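Local coordinates for thioesterase domain-containing protein (Chromobacterium violaceum, PDB 4RMM) that is of unproven function but, as a hotdog-fold member of the thioesterase superfamily, probably hydrolyses the thioester bond of acyl-CoA substrates, at residues A[96-101]-A[132-137]; A[104-109]-A[126-131]; A[121-126]-A[137-142]. All blocks are in the same frame, centred on the assembly; numbering follows the deposited sequence.

Overall arrangement
All three contacts lie on one antiparallel sheet, in which strand 119-127 stands between 106-115 and 136-143, and 89-97 flanks the latter. Contact 3 is the regular middle of the sheet, where V122 and I124 pack against helix 67-80. Contacts 1 and 2 lie at the end where strands fray into loops. Contact 1 is a surface contact held by backbone bonds and an arginine; contacts 2 and 3 are both partly buried, and contact 2 is built around a tryptophan. Contacts 1 and 3 share V137, contacts 2 and 3 share A126, and A126 is hydrogen-bonded to V135 and A136 of contact 1. The R131–E125 salt bridge ties contact 2 to contact 3.

Contact 1. Residues A[96-101]-A[132-137]; sequences DYLRPG and SKPVAV
D96 and V137 close the last hydrogen-bonded pair between strands 89-97 and 136-143, with D96 N 3.1 Å from V137 O and V137 N 3.2 Å from D96 O. Here the backbones are tightly packed: buried A136 sits across from Y97 in a non-hydrogen-bonded pair, its methyl CB 3.2 Å from D96 O. Just beyond, V135 O receives two amides from the same face of its plane, L98 N at 2.9 Å and R99 N at 3.3 Å, so one carbonyl anchors the chain as it leaves the strand. V135 and A136 together face A126 on the other neighbouring strand, a classic beta bulge in the sheet of this hotdog fold. D96 also pairs with a strand of the second subunit, so the sheet continues across the dimer interface, and Y97 OH bonds to E71 of that subunit. The solvent side is looser and relies on long side chains. R99, extended from CG to NE, lays one face of its guanidinium over K133 CA, while NH1 reaches a lone pair of P134 O at 2.7 Å. K133 extends away, which probably eases repulsion with R99. L98 slants across P134, CD1 3.8 Å from CG, and its side chain runs at about a right angle to that of V137, a modest apolar patch on an exposed turn.

Contact 2. Residues A[104-109]-A[126-131]; sequences QTLFAQ and AWQDDR
F107 and W127 form an antiparallel hydrogen-bonded aromatic pair where the strands of the hairpin 106-115/119-127 give way to loops. The backbones pair through F107 N to W127 O (2.8 Å) and W127 N to F107 O (2.9 Å), the former nearly along the C=O axis. W127 CG lies between its backbone N and carbonyl carbon (chi1 72°), which turns the indole across to the neighbouring strand. F107 CB then sits over the six-membered ring, 3.8 Å from its centroid and 11° off the normal, a CH-pi contact; the phenyl ring is slid aside and barely overlaps the indole. On the opposite face lies R131 CD, 3.5 Å above the plane, so a broad flat tryptophan offers one face to F107 and the other to the arginine chain. R131 continues to Q109, where NH1 gives a hydrogen bond to OE1 at 3.1 Å. OE1 lies near the guanidinium plane, but NH1 stands above the amide carbonyl plane and misses its lone pairs. Past the end of strand 119-127, Q128 CG packs on L106 CD1 at 3.5 Å, an apolar use of the glutamine stem, while Q128 OE1 accepts from R102 N. Q109 NE2 bonds to D37 and R131 NH2 bridges to E125. On the other face of the sheet A108 and A126 meet F69 and M70 of helix 67-80, and strand 43-46 pairs with 106-115 on the edge away from 119-127.

Contact 3. Residues A[121-126]-A[137-142]; sequences HVLIEA and VARAHF
H121 holds CG opposite its backbone N (chi1 -169°) and H141 sets CG beside its own (chi1 -67°), and these two turns bring the imidazoles together over adjacent strands. Strands 119-127 and 136-143 form an antiparallel beta hairpin in the hotdog sheet, locally at 162° to each other. V122 with A140 and I124 with A138 are its hydrogen-bonded pairs. The V122 N to A140 O bond (2.8 Å) is almost straight at 176°, whereas I124 N stands above the carbonyl plane of A138. On this face V122 and I124 touch A74 of helix 67-80. The small A138 fits beneath F93 and L95 of strand 89-97, its CB 3.9 Å from I124 CD1, and V122 CG2 meets the F142 ring obliquely. The reverse face is mixed, carrying H121, L123, E125, V137, R139 and H141. R139 runs alongside L123, whose CD1 lies over a face of the guanidinium, 3.7 Å from R139 NE, so the aliphatic branch shields part of the arginine while its length reaches solvent. The histidines make a T-shaped pair, the edge of H141 toward the face of H121, and H141 ND1 bonds to D92, which helps fix the rotation of that ring. H141 NE2 sits over the centre of the H121 ring, 3.0 Å from H121 CE1.

Contact 1. Residues A[96-101]-A[132-137]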
ATOM      1  N   ASP A  96      -2.923  -4.687   9.850  1.00 41.35           N
ATOM      2  CA  ASP A  96      -4.211  -5.037  10.439  1.00 40.74           C
ATOM      3  C   ASP A  96      -5.038  -3.777  10.600  1.00 49.19           C
ATOM      4  O   ASP A  96      -4.566  -2.786  11.131  1.00 38.65           O
ATOM      5  CB  ASP A  96      -4.059  -5.695  11.819  1.00 41.12           C
ATOM      6  CG  ASP A  96      -3.578  -7.120  11.732  1.00 63.12           C
ATOM      7  OD1 ASP A  96      -2.357  -7.348  11.849  1.00 64.19           O
ATOM      8  OD2 ASP A  96      -4.426  -8.016  11.532  1.00 74.79           O
ATOM      9  N   TYR A  97      -6.274  -3.817  10.135  1.00 37.63           N
ATOM     10  CA  TYR A  97      -7.184  -2.691  10.242  1.00 50.92           C
ATOM     11  C   TYR A  97      -7.977  -3.065  11.467  1.00 54.35           C
ATOM     12  O   TYR A  97      -8.680  -4.078  11.477  1.00 60.39           O
ATOM     13  CB  TYR A  97      -8.075  -2.601   9.001  1.00 50.25           C
ATOM     14  CG  TYR A  97      -7.339  -2.091   7.772  1.00 56.07           C
ATOM     15  CD1 TYR A  97      -7.468  -0.759   7.365  1.00 37.70           C
ATOM     16  CD2 TYR A  97      -6.504  -2.933   7.023  1.00 46.82           C
ATOM     17  CE1 TYR A  97      -6.790  -0.277   6.251  1.00 40.45           C
ATOM     18  CE2 TYR A  97      -5.821  -2.459   5.897  1.00 45.31           C
ATOM     19  CZ  TYR A  97      -5.972  -1.126   5.518  1.00 50.71           C
ATOM     20  OH  TYR A  97      -5.319  -0.622   4.410  1.00 39.97           O
ATOM     21  N   LEU A  98      -7.830  -2.248  12.507  1.00 51.29           N
ATOM     22  CA  LEU A  98      -8.464  -2.483  13.803  1.00 60.58           C
ATOM     23  C   LEU A  98      -9.792  -1.787  14.028  1.00 57.60           C
ATOM     24  O   LEU A  98     -10.708  -2.361  14.603  1.00 54.22           O
ATOM     25  CB  LEU A  98      -7.475  -2.086  14.910  1.00 44.67           C
ATOM     26  CG  LEU A  98      -6.154  -2.850  14.772  1.00 49.12           C
ATOM     27  CD1 LEU A  98      -5.172  -2.372  15.797  1.00 52.80           C
ATOM     28  CD2 LEU A  98      -6.417  -4.357  14.915  1.00 52.34           C
ATOM     29  N   ARG A  99      -9.899  -0.547  13.579  1.00 58.91           N
ATOM     30  CA  ARG A  99     -11.116   0.215  13.783  1.00 68.78           C
ATOM     31  C   ARG A  99     -11.364   1.143  12.617  1.00 62.52           C
ATOM     32  O   ARG A  99     -10.446   1.548  11.928  1.00 51.46           O
ATOM     33  CB  ARG A  99     -10.999   1.064  15.054  1.00 61.57           C
ATOM     34  CG  ARG A  99     -10.418   0.334  16.251  1.00 66.30           C
ATOM     35  CD  ARG A  99     -10.183   1.288  17.412  1.00 67.48           C
ATOM     36  NE  ARG A  99      -9.955   0.559  18.657  1.00 75.53           N
ATOM     37  CZ  ARG A  99      -8.885  -0.194  18.897  1.00 84.55           C
ATOM     38  NH1 ARG A  99      -7.934  -0.311  17.975  1.00 84.06           N
ATOM     39  NH2 ARG A  99      -8.774  -0.839  20.052  1.00 90.97           N
ATOM     40  N   PRO A 100     -12.626   1.503  12.393  1.00 65.52           N
ATOM     41  CA  PRO A 100     -12.931   2.403  11.285  1.00 61.04           C
ATOM     42  C   PRO A 100     -12.199   3.720  11.525  1.00 67.90           C
ATOM     43  O   PRO A 100     -11.777   4.004  12.642  1.00 85.33           O
ATOM     44  CB  PRO A 100     -14.448   2.562  11.385  1.00 73.44           C
ATOM     45  CG  PRO A 100     -14.882   1.265  12.021  1.00 70.69           C
ATOM     46  CD  PRO A 100     -13.850   1.064  13.081  1.00 63.21           C
ATOM     47  N   GLY A 101     -12.042   4.519  10.481  1.00 59.62           N
ATOM     48  CA  GLY A 101     -11.382   5.796  10.648  1.00 58.31           C
ATOM     49  C   GLY A 101     -12.421   6.864  10.938  1.00 59.69           C
ATOM     50  O   GLY A 101     -13.578   6.739  10.524  1.00 68.03           O
ATOM     51  N   SER A 132      -3.806   4.275  21.882  1.00 67.31           N
ATOM     52  CA  SER A 132      -4.038   3.064  22.659  1.00 62.70           C
ATOM     53  C   SER A 132      -5.095   2.227  21.936  1.00 60.79           C
ATOM     54  O   SER A 132      -5.205   1.023  22.149  1.00 79.02           O
ATOM     55  CB  SER A 132      -4.515   3.434  24.073  1.00 64.98           C
ATOM     56  OG  SER A 132      -5.760   2.834  24.385  1.00 71.66           O
ATOM     57  N   LYS A 133      -5.874   2.896  21.086  1.00 60.74           N
ATOM     58  CA  LYS A 133      -6.921   2.265  20.284  1.00 59.05           C
ATOM     59  C   LYS A 133      -6.636   2.696  18.845  1.00 49.51           C
ATOM     60  O   LYS A 133      -7.399   3.448  18.237  1.00 50.42           O
ATOM     61  CB  LYS A 133      -8.299   2.759  20.728  1.00 61.64           C
ATOM     62  CG  LYS A 133      -8.650   2.370  22.158  1.00 71.02           C
ATOM     63  CD  LYS A 133     -10.011   2.898  22.561  1.00 78.62           C
ATOM     64  CE  LYS A 133     -10.383   2.448  23.970  1.00 93.66           C
ATOM     65  NZ  LYS A 133     -11.736   2.933  24.382  1.00 94.08           N
ATOM     66  N   PRO A 134      -5.520   2.211  18.282  1.00 46.32           N
ATOM     67  CA  PRO A 134      -5.127   2.560  16.916  1.00 50.24           C
ATOM     68  C   PRO A 134      -6.110   2.174  15.819  1.00 57.95           C
ATOM     69  O   PRO A 134      -6.940   1.286  15.989  1.00 44.07           O
ATOM     70  CB  PRO A 134      -3.756   1.901  16.776  1.00 51.12           C
ATOM     71  CG  PRO A 134      -3.869   0.680  17.649  1.00 52.62           C
ATOM     72  CD  PRO A 134      -4.636   1.175  18.857  1.00 49.17           C
ATOM     73  N   VAL A 135      -6.056   2.894  14.703  1.00 46.80           N
ATOM     74  CA  VAL A 135      -6.925   2.599  13.582  1.00 46.40           C
ATOM     75  C   VAL A 135      -6.345   1.376  12.852  1.00 47.33           C
ATOM     76  O   VAL A 135      -7.079   0.522  12.355  1.00 43.39           O
ATOM     77  CB  VAL A 135      -6.993   3.805  12.630  1.00 55.68           C
ATOM     78  CG1 VAL A 135      -7.510   3.380  11.281  1.00 45.52           C
ATOM     79  CG2 VAL A 135      -7.911   4.872  13.233  1.00 54.36           C
ATOM     80  N   ALA A 136      -5.020   1.297  12.836  1.00 36.66           N
ATOM     81  CA  ALA A 136      -4.299   0.207  12.191  1.00 47.24           C
ATOM     82  C   ALA A 136      -2.852   0.129  12.686  1.00 49.61           C
ATOM     83  O   ALA A 136      -2.252   1.137  13.075  1.00 43.59           O
ATOM     84  CB  ALA A 136      -4.317   0.402  10.676  1.00 43.92           C
ATOM     85  N   VAL A 137      -2.306  -1.079  12.709  1.00 46.83           N
ATOM     86  CA  VAL A 137      -0.908  -1.268  13.103  1.00 52.72           C
ATOM     87  C   VAL A 137      -0.241  -2.098  12.002  1.00 60.64           C
ATOM     88  O   VAL A 137      -0.810  -3.077  11.516  1.00 51.99           O
ATOM     89  CB  VAL A 137      -0.770  -2.003  14.459  1.00 53.79           C
ATOM     90  CG1 VAL A 137      -1.407  -1.153  15.597  1.00 42.05           C
ATOM     91  CG2 VAL A 137      -1.434  -3.357  14.376  1.00 67.00           C
TER

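Contact 2. Residues A[104-109]-A[126-131]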
ATOM      1  N   GLN A 104     -11.188  12.739  11.443  1.00 89.58           N
ATOM      2  CA  GLN A 104     -10.101  13.453  12.098  1.00 89.43           C
ATOM      3  C   GLN A 104      -8.829  13.120  11.327  1.00 92.15           C
ATOM      4  O   GLN A 104      -8.793  12.147  10.572  1.00 91.64           O
ATOM      5  CB  GLN A 104      -9.949  12.976  13.542  1.00 90.59           C
ATOM      6  CG  GLN A 104     -11.163  13.193  14.419  1.00 96.09           C
ATOM      7  CD  GLN A 104     -11.036  12.492  15.760  1.00 96.51           C
ATOM      8  OE1 GLN A 104     -10.001  12.574  16.421  1.00 79.56           O
ATOM      9  NE2 GLN A 104     -12.094  11.806  16.171  1.00 99.01           N
ATOM     10  N   THR A 105      -7.785  13.920  11.510  1.00 80.59           N
ATOM     11  CA  THR A 105      -6.533  13.651  10.819  1.00 85.22           C
ATOM     12  C   THR A 105      -5.919  12.390  11.413  1.00 74.10           C
ATOM     13  O   THR A 105      -5.989  12.162  12.622  1.00 77.77           O
ATOM     14  CB  THR A 105      -5.536  14.814  10.962  1.00 71.59           C
ATOM     15  OG1 THR A 105      -4.285  14.437  10.375  1.00 80.00           O
ATOM     16  CG2 THR A 105      -5.323  15.160  12.425  1.00 80.78           C
ATOM     17  N   LEU A 106      -5.323  11.575  10.550  1.00 72.44           N
ATOM     18  CA  LEU A 106      -4.706  10.319  10.951  1.00 60.61           C
ATOM     19  C   LEU A 106      -3.210  10.481  11.197  1.00 67.98           C
ATOM     20  O   LEU A 106      -2.474  10.922  10.317  1.00 80.10           O
ATOM     21  CB  LEU A 106      -4.940   9.268   9.861  1.00 64.49           C
ATOM     22  CG  LEU A 106      -4.461   7.848  10.155  1.00 63.99           C
ATOM     23  CD1 LEU A 106      -5.293   7.253  11.306  1.00 53.25           C
ATOM     24  CD2 LEU A 106      -4.590   7.000   8.887  1.00 53.78           C
ATOM     25  N   PHE A 107      -2.771  10.127  12.400  1.00 68.39           N
ATOM     26  CA  PHE A 107      -1.366  10.216  12.784  1.00 64.61           C
ATOM     27  C   PHE A 107      -0.721   8.849  12.604  1.00 77.26           C
ATOM     28  O   PHE A 107      -1.395   7.821  12.674  1.00 59.20           O
ATOM     29  CB  PHE A 107      -1.237  10.632  14.254  1.00 65.71           C
ATOM     30  CG  PHE A 107      -1.758  12.013  14.548  1.00 78.60           C
ATOM     31  CD1 PHE A 107      -0.900  13.111  14.550  1.00 80.40           C
ATOM     32  CD2 PHE A 107      -3.115  12.221  14.796  1.00 76.06           C
ATOM     33  CE1 PHE A 107      -1.386  14.398  14.793  1.00 77.27           C
ATOM     34  CE2 PHE A 107      -3.611  13.500  15.037  1.00 83.05           C
ATOM     35  CZ  PHE A 107      -2.744  14.592  15.036  1.00 82.90           C
ATOM     36  N   ALA A 108       0.586   8.841  12.378  1.00 60.76           N
ATOM     37  CA  ALA A 108       1.318   7.595  12.206  1.00 49.27           C
ATOM     38  C   ALA A 108       2.764   7.779  12.615  1.00 48.93           C
ATOM     39  O   ALA A 108       3.387   8.798  12.304  1.00 53.72           O
ATOM     40  CB  ALA A 108       1.238   7.112  10.743  1.00 49.20           C
ATOM     41  N   GLN A 109       3.297   6.785  13.310  1.00 58.43           N
ATOM     42  CA  GLN A 109       4.668   6.840  13.759  1.00 64.31           C
ATOM     43  C   GLN A 109       5.272   5.452  13.781  1.00 54.41           C
ATOM     44  O   GLN A 109       4.636   4.491  14.219  1.00 45.93           O
ATOM     45  CB  GLN A 109       4.738   7.450  15.157  1.00 63.03           C
ATOM     46  CG  GLN A 109       6.136   7.853  15.563  1.00 65.30           C
ATOM     47  CD  GLN A 109       6.144   8.741  16.785  1.00 74.84           C
ATOM     48  OE1 GLN A 109       6.144   8.260  17.918  1.00 76.23           O
ATOM     49  NE2 GLN A 109       6.138  10.049  16.561  1.00 69.83           N
ATOM     50  N   ALA A 126      -0.974   3.586  13.450  1.00 43.24           N
ATOM     51  CA  ALA A 126      -1.758   4.674  12.907  1.00 51.55           C
ATOM     52  C   ALA A 126      -2.927   4.866  13.854  1.00 55.43           C
ATOM     53  O   ALA A 126      -3.660   3.929  14.159  1.00 47.98           O
ATOM     54  CB  ALA A 126      -2.242   4.339  11.508  1.00 52.16           C
ATOM     55  N   TRP A 127      -3.082   6.081  14.351  1.00 48.33           N
ATOM     56  CA  TRP A 127      -4.168   6.358  15.274  1.00 63.97           C
ATOM     57  C   TRP A 127      -4.687   7.752  15.026  1.00 66.32           C
ATOM     58  O   TRP A 127      -4.218   8.459  14.134  1.00 70.86           O
ATOM     59  CB  TRP A 127      -3.684   6.212  16.720  1.00 53.91           C
ATOM     60  CG  TRP A 127      -2.758   7.299  17.194  1.00 63.47           C
ATOM     61  CD1 TRP A 127      -3.069   8.321  18.053  1.00 65.35           C
ATOM     62  CD2 TRP A 127      -1.381   7.491  16.826  1.00 57.89           C
ATOM     63  NE1 TRP A 127      -1.977   9.133  18.238  1.00 63.88           N
ATOM     64  CE2 TRP A 127      -0.927   8.650  17.502  1.00 67.03           C
ATOM     65  CE3 TRP A 127      -0.488   6.800  15.993  1.00 58.35           C
ATOM     66  CZ2 TRP A 127       0.382   9.135  17.369  1.00 69.40           C
ATOM     67  CZ3 TRP A 127       0.817   7.283  15.861  1.00 58.42           C
ATOM     68  CH2 TRP A 127       1.237   8.443  16.547  1.00 62.62           C
ATOM     69  N   GLN A 128      -5.681   8.140  15.805  1.00 59.71           N
ATOM     70  CA  GLN A 128      -6.252   9.456  15.654  1.00 64.90           C
ATOM     71  C   GLN A 128      -6.410  10.105  17.016  1.00 67.21           C
ATOM     72  O   GLN A 128      -5.617  10.955  17.404  1.00 76.43           O
ATOM     73  CB  GLN A 128      -7.599   9.357  14.937  1.00 60.67           C
ATOM     74  CG  GLN A 128      -7.484   8.734  13.562  1.00 70.05           C
ATOM     75  CD  GLN A 128      -8.790   8.716  12.804  1.00 61.91           C
ATOM     76  OE1 GLN A 128      -9.730   8.006  13.177  1.00 55.67           O
ATOM     77  NE2 GLN A 128      -8.860   9.495  11.730  1.00 57.24           N
ATOM     78  N   ASP A 129      -7.417   9.674  17.756  1.00 66.62           N
ATOM     79  CA  ASP A 129      -7.680  10.252  19.054  1.00 77.92           C
ATOM     80  C   ASP A 129      -6.919   9.539  20.161  1.00 72.83           C
ATOM     81  O   ASP A 129      -6.440  10.175  21.100  1.00 83.80           O
ATOM     82  CB  ASP A 129      -9.183  10.216  19.318  1.00 87.63           C
ATOM     83  CG  ASP A 129      -9.627  11.273  20.294  1.00 95.00           C
ATOM     84  OD1 ASP A 129      -9.172  12.428  20.160  1.00101.20           O
ATOM     85  OD2 ASP A 129     -10.439  10.953  21.186  1.00112.47           O
ATOM     86  N   ASP A 130      -6.788   8.222  20.044  1.00 55.51           N
ATOM     87  CA  ASP A 130      -6.088   7.455  21.062  1.00 63.89           C
ATOM     88  C   ASP A 130      -5.159   6.388  20.474  1.00 69.47           C
ATOM     89  O   ASP A 130      -5.607   5.407  19.868  1.00 57.63           O
ATOM     90  CB  ASP A 130      -7.117   6.833  22.015  1.00 69.12           C
ATOM     91  CG  ASP A 130      -6.508   5.828  22.965  1.00 74.51           C
ATOM     92  OD1 ASP A 130      -5.305   5.935  23.264  1.00 74.64           O
ATOM     93  OD2 ASP A 130      -7.243   4.934  23.427  1.00 95.92           O
ATOM     94  N   ARG A 131      -3.860   6.595  20.671  1.00 64.38           N
ATOM     95  CA  ARG A 131      -2.845   5.681  20.172  1.00 69.40           C
ATOM     96  C   ARG A 131      -2.928   4.339  20.881  1.00 71.22           C
ATOM     97  O   ARG A 131      -2.214   3.393  20.530  1.00 66.96           O
ATOM     98  CB  ARG A 131      -1.460   6.293  20.363  1.00 55.26           C
ATOM     99  CG  ARG A 131      -0.356   5.539  19.660  1.00 54.44           C
ATOM    100  CD  ARG A 131       0.921   6.338  19.658  1.00 77.18           C
ATOM    101  NE  ARG A 131       1.979   5.635  18.943  1.00 65.68           N
ATOM    102  CZ  ARG A 131       3.192   6.133  18.733  1.00 77.80           C
ATOM    103  NH1 ARG A 131       3.497   7.340  19.185  1.00 65.75           N
ATOM    104  NH2 ARG A 131       4.098   5.423  18.070  1.00 69.86           N
TER

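Contact 3. Residues A[121-126]-A[137-142]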
ATOM      1  N   HIS A 121      13.693  -4.163  11.543  1.00 49.17           N
ATOM      2  CA  HIS A 121      12.289  -4.503  11.746  1.00 54.01           C
ATOM      3  C   HIS A 121      11.588  -3.243  12.223  1.00 47.81           C
ATOM      4  O   HIS A 121      11.957  -2.666  13.239  1.00 65.77           O
ATOM      5  CB  HIS A 121      12.160  -5.622  12.785  1.00 61.29           C
ATOM      6  CG  HIS A 121      10.786  -6.211  12.877  1.00 83.32           C
ATOM      7  ND1 HIS A 121      10.535  -7.417  13.497  1.00 89.53           N
ATOM      8  CD2 HIS A 121       9.588  -5.761  12.435  1.00 93.15           C
ATOM      9  CE1 HIS A 121       9.243  -7.685  13.431  1.00 87.39           C
ATOM     10  NE2 HIS A 121       8.644  -6.696  12.791  1.00 86.50           N
ATOM     11  N   VAL A 122      10.577  -2.823  11.470  1.00 47.73           N
ATOM     12  CA  VAL A 122       9.829  -1.604  11.745  1.00 50.42           C
ATOM     13  C   VAL A 122       8.372  -1.851  12.154  1.00 61.48           C
ATOM     14  O   VAL A 122       7.707  -2.723  11.598  1.00 64.03           O
ATOM     15  CB  VAL A 122       9.819  -0.695  10.479  1.00 53.06           C
ATOM     16  CG1 VAL A 122       9.065   0.604  10.736  1.00 42.18           C
ATOM     17  CG2 VAL A 122      11.237  -0.411  10.039  1.00 59.67           C
ATOM     18  N   LEU A 123       7.887  -1.074  13.125  1.00 54.39           N
ATOM     19  CA  LEU A 123       6.495  -1.153  13.582  1.00 47.57           C
ATOM     20  C   LEU A 123       5.893   0.223  13.333  1.00 51.20           C
ATOM     21  O   LEU A 123       6.482   1.244  13.687  1.00 52.20           O
ATOM     22  CB  LEU A 123       6.414  -1.507  15.070  1.00 53.96           C
ATOM     23  CG  LEU A 123       5.104  -1.254  15.851  1.00 45.09           C
ATOM     24  CD1 LEU A 123       4.027  -2.285  15.505  1.00 45.82           C
ATOM     25  CD2 LEU A 123       5.413  -1.311  17.349  1.00 61.28           C
ATOM     26  N   ILE A 124       4.738   0.241  12.682  1.00 39.12           N
ATOM     27  CA  ILE A 124       4.029   1.464  12.350  1.00 47.45           C
ATOM     28  C   ILE A 124       2.658   1.411  13.018  1.00 44.85           C
ATOM     29  O   ILE A 124       1.940   0.413  12.918  1.00 44.68           O
ATOM     30  CB  ILE A 124       3.799   1.597  10.828  1.00 51.09           C
ATOM     31  CG1 ILE A 124       5.093   1.292  10.070  1.00 59.33           C
ATOM     32  CG2 ILE A 124       3.315   3.011  10.479  1.00 54.17           C
ATOM     33  CD1 ILE A 124       5.335  -0.191   9.861  1.00 45.69           C
ATOM     34  N   GLU A 125       2.307   2.485  13.706  1.00 40.72           N
ATOM     35  CA  GLU A 125       1.009   2.576  14.358  1.00 40.71           C
ATOM     36  C   GLU A 125       0.289   3.776  13.782  1.00 46.53           C
ATOM     37  O   GLU A 125       0.863   4.848  13.634  1.00 63.01           O
ATOM     38  CB  GLU A 125       1.183   2.779  15.855  1.00 36.78           C
ATOM     39  CG  GLU A 125       1.896   1.652  16.538  1.00 64.86           C
ATOM     40  CD  GLU A 125       2.484   2.089  17.856  1.00 70.33           C
ATOM     41  OE1 GLU A 125       1.723   2.216  18.834  1.00 78.02           O
ATOM     42  OE2 GLU A 125       3.711   2.324  17.898  1.00 93.08           O
ATOM     43  N   ALA A 126      -0.974   3.586  13.450  1.00 43.24           N
ATOM     44  CA  ALA A 126      -1.758   4.674  12.907  1.00 51.55           C
ATOM     45  C   ALA A 126      -2.927   4.866  13.854  1.00 55.43           C
ATOM     46  O   ALA A 126      -3.660   3.929  14.159  1.00 47.98           O
ATOM     47  CB  ALA A 126      -2.242   4.339  11.508  1.00 52.16           C
ATOM     48  N   VAL A 137      -2.306  -1.079  12.709  1.00 46.83           N
ATOM     49  CA  VAL A 137      -0.908  -1.268  13.103  1.00 52.72           C
ATOM     50  C   VAL A 137      -0.241  -2.098  12.002  1.00 60.64           C
ATOM     51  O   VAL A 137      -0.810  -3.077  11.516  1.00 51.99           O
ATOM     52  CB  VAL A 137      -0.770  -2.003  14.459  1.00 53.79           C
ATOM     53  CG1 VAL A 137      -1.407  -1.153  15.597  1.00 42.05           C
ATOM     54  CG2 VAL A 137      -1.434  -3.357  14.376  1.00 67.00           C
ATOM     55  N   ALA A 138       0.954  -1.694  11.590  1.00 39.41           N
ATOM     56  CA  ALA A 138       1.656  -2.437  10.552  1.00 41.57           C
ATOM     57  C   ALA A 138       3.032  -2.839  11.030  1.00 50.39           C
ATOM     58  O   ALA A 138       3.505  -2.369  12.070  1.00 48.11           O
ATOM     59  CB  ALA A 138       1.776  -1.601   9.287  1.00 33.60           C
ATOM     60  N   ARG A 139       3.663  -3.715  10.260  1.00 39.65           N
ATOM     61  CA  ARG A 139       5.004  -4.201  10.536  1.00 54.12           C
ATOM     62  C   ARG A 139       5.703  -4.505   9.206  1.00 62.22           C
ATOM     63  O   ARG A 139       5.097  -5.040   8.276  1.00 46.99           O
ATOM     64  CB  ARG A 139       4.947  -5.447  11.428  1.00 58.47           C
ATOM     65  CG  ARG A 139       4.301  -5.142  12.787  1.00 60.02           C
ATOM     66  CD  ARG A 139       4.632  -6.157  13.876  1.00 72.58           C
ATOM     67  NE  ARG A 139       3.872  -5.911  15.107  1.00 80.55           N
ATOM     68  CZ  ARG A 139       2.549  -6.024  15.200  1.00 80.96           C
ATOM     69  NH1 ARG A 139       1.838  -6.378  14.137  1.00 82.14           N
ATOM     70  NH2 ARG A 139       1.931  -5.789  16.352  1.00 92.34           N
ATOM     71  N   ALA A 140       6.973  -4.134   9.128  1.00 42.55           N
ATOM     72  CA  ALA A 140       7.762  -4.329   7.924  1.00 61.57           C
ATOM     73  C   ALA A 140       9.211  -4.711   8.223  1.00 44.49           C
ATOM     74  O   ALA A 140       9.781  -4.268   9.218  1.00 49.41           O
ATOM     75  CB  ALA A 140       7.721  -3.057   7.098  1.00 53.09           C
ATOM     76  N   HIS A 141       9.790  -5.542   7.359  1.00 43.80           N
ATOM     77  CA  HIS A 141      11.172  -5.983   7.489  1.00 48.68           C
ATOM     78  C   HIS A 141      11.927  -5.472   6.288  1.00 49.62           C
ATOM     79  O   HIS A 141      11.457  -5.589   5.157  1.00 62.01           O
ATOM     80  CB  HIS A 141      11.280  -7.514   7.512  1.00 46.32           C
ATOM     81  CG  HIS A 141      10.673  -8.146   8.722  1.00 58.24           C
ATOM     82  ND1 HIS A 141       9.735  -9.155   8.648  1.00 69.47           N
ATOM     83  CD2 HIS A 141      10.866  -7.913  10.042  1.00 78.21           C
ATOM     84  CE1 HIS A 141       9.377  -9.512   9.866  1.00 79.47           C
ATOM     85  NE2 HIS A 141      10.050  -8.772  10.732  1.00 88.79           N
ATOM     86  N   PHE A 142      13.102  -4.905   6.533  1.00 51.16           N
ATOM     87  CA  PHE A 142      13.918  -4.392   5.456  1.00 51.49           C
ATOM     88  C   PHE A 142      15.305  -4.982   5.509  1.00 55.11           C
ATOM     89  O   PHE A 142      15.812  -5.337   6.574  1.00 55.58           O
ATOM     90  CB  PHE A 142      14.037  -2.872   5.520  1.00 48.91           C
ATOM     91  CG  PHE A 142      12.752  -2.142   5.253  1.00 49.28           C
ATOM     92  CD1 PHE A 142      11.773  -2.043   6.243  1.00 56.80           C
ATOM     93  CD2 PHE A 142      12.529  -1.527   4.021  1.00 52.29           C
ATOM     94  CE1 PHE A 142      10.594  -1.341   6.017  1.00 58.21           C
ATOM     95  CE2 PHE A 142      11.352  -0.818   3.776  1.00 47.51           C
ATOM     96  CZ  PHE A 142      10.382  -0.725   4.780  1.00 59.63           C
TER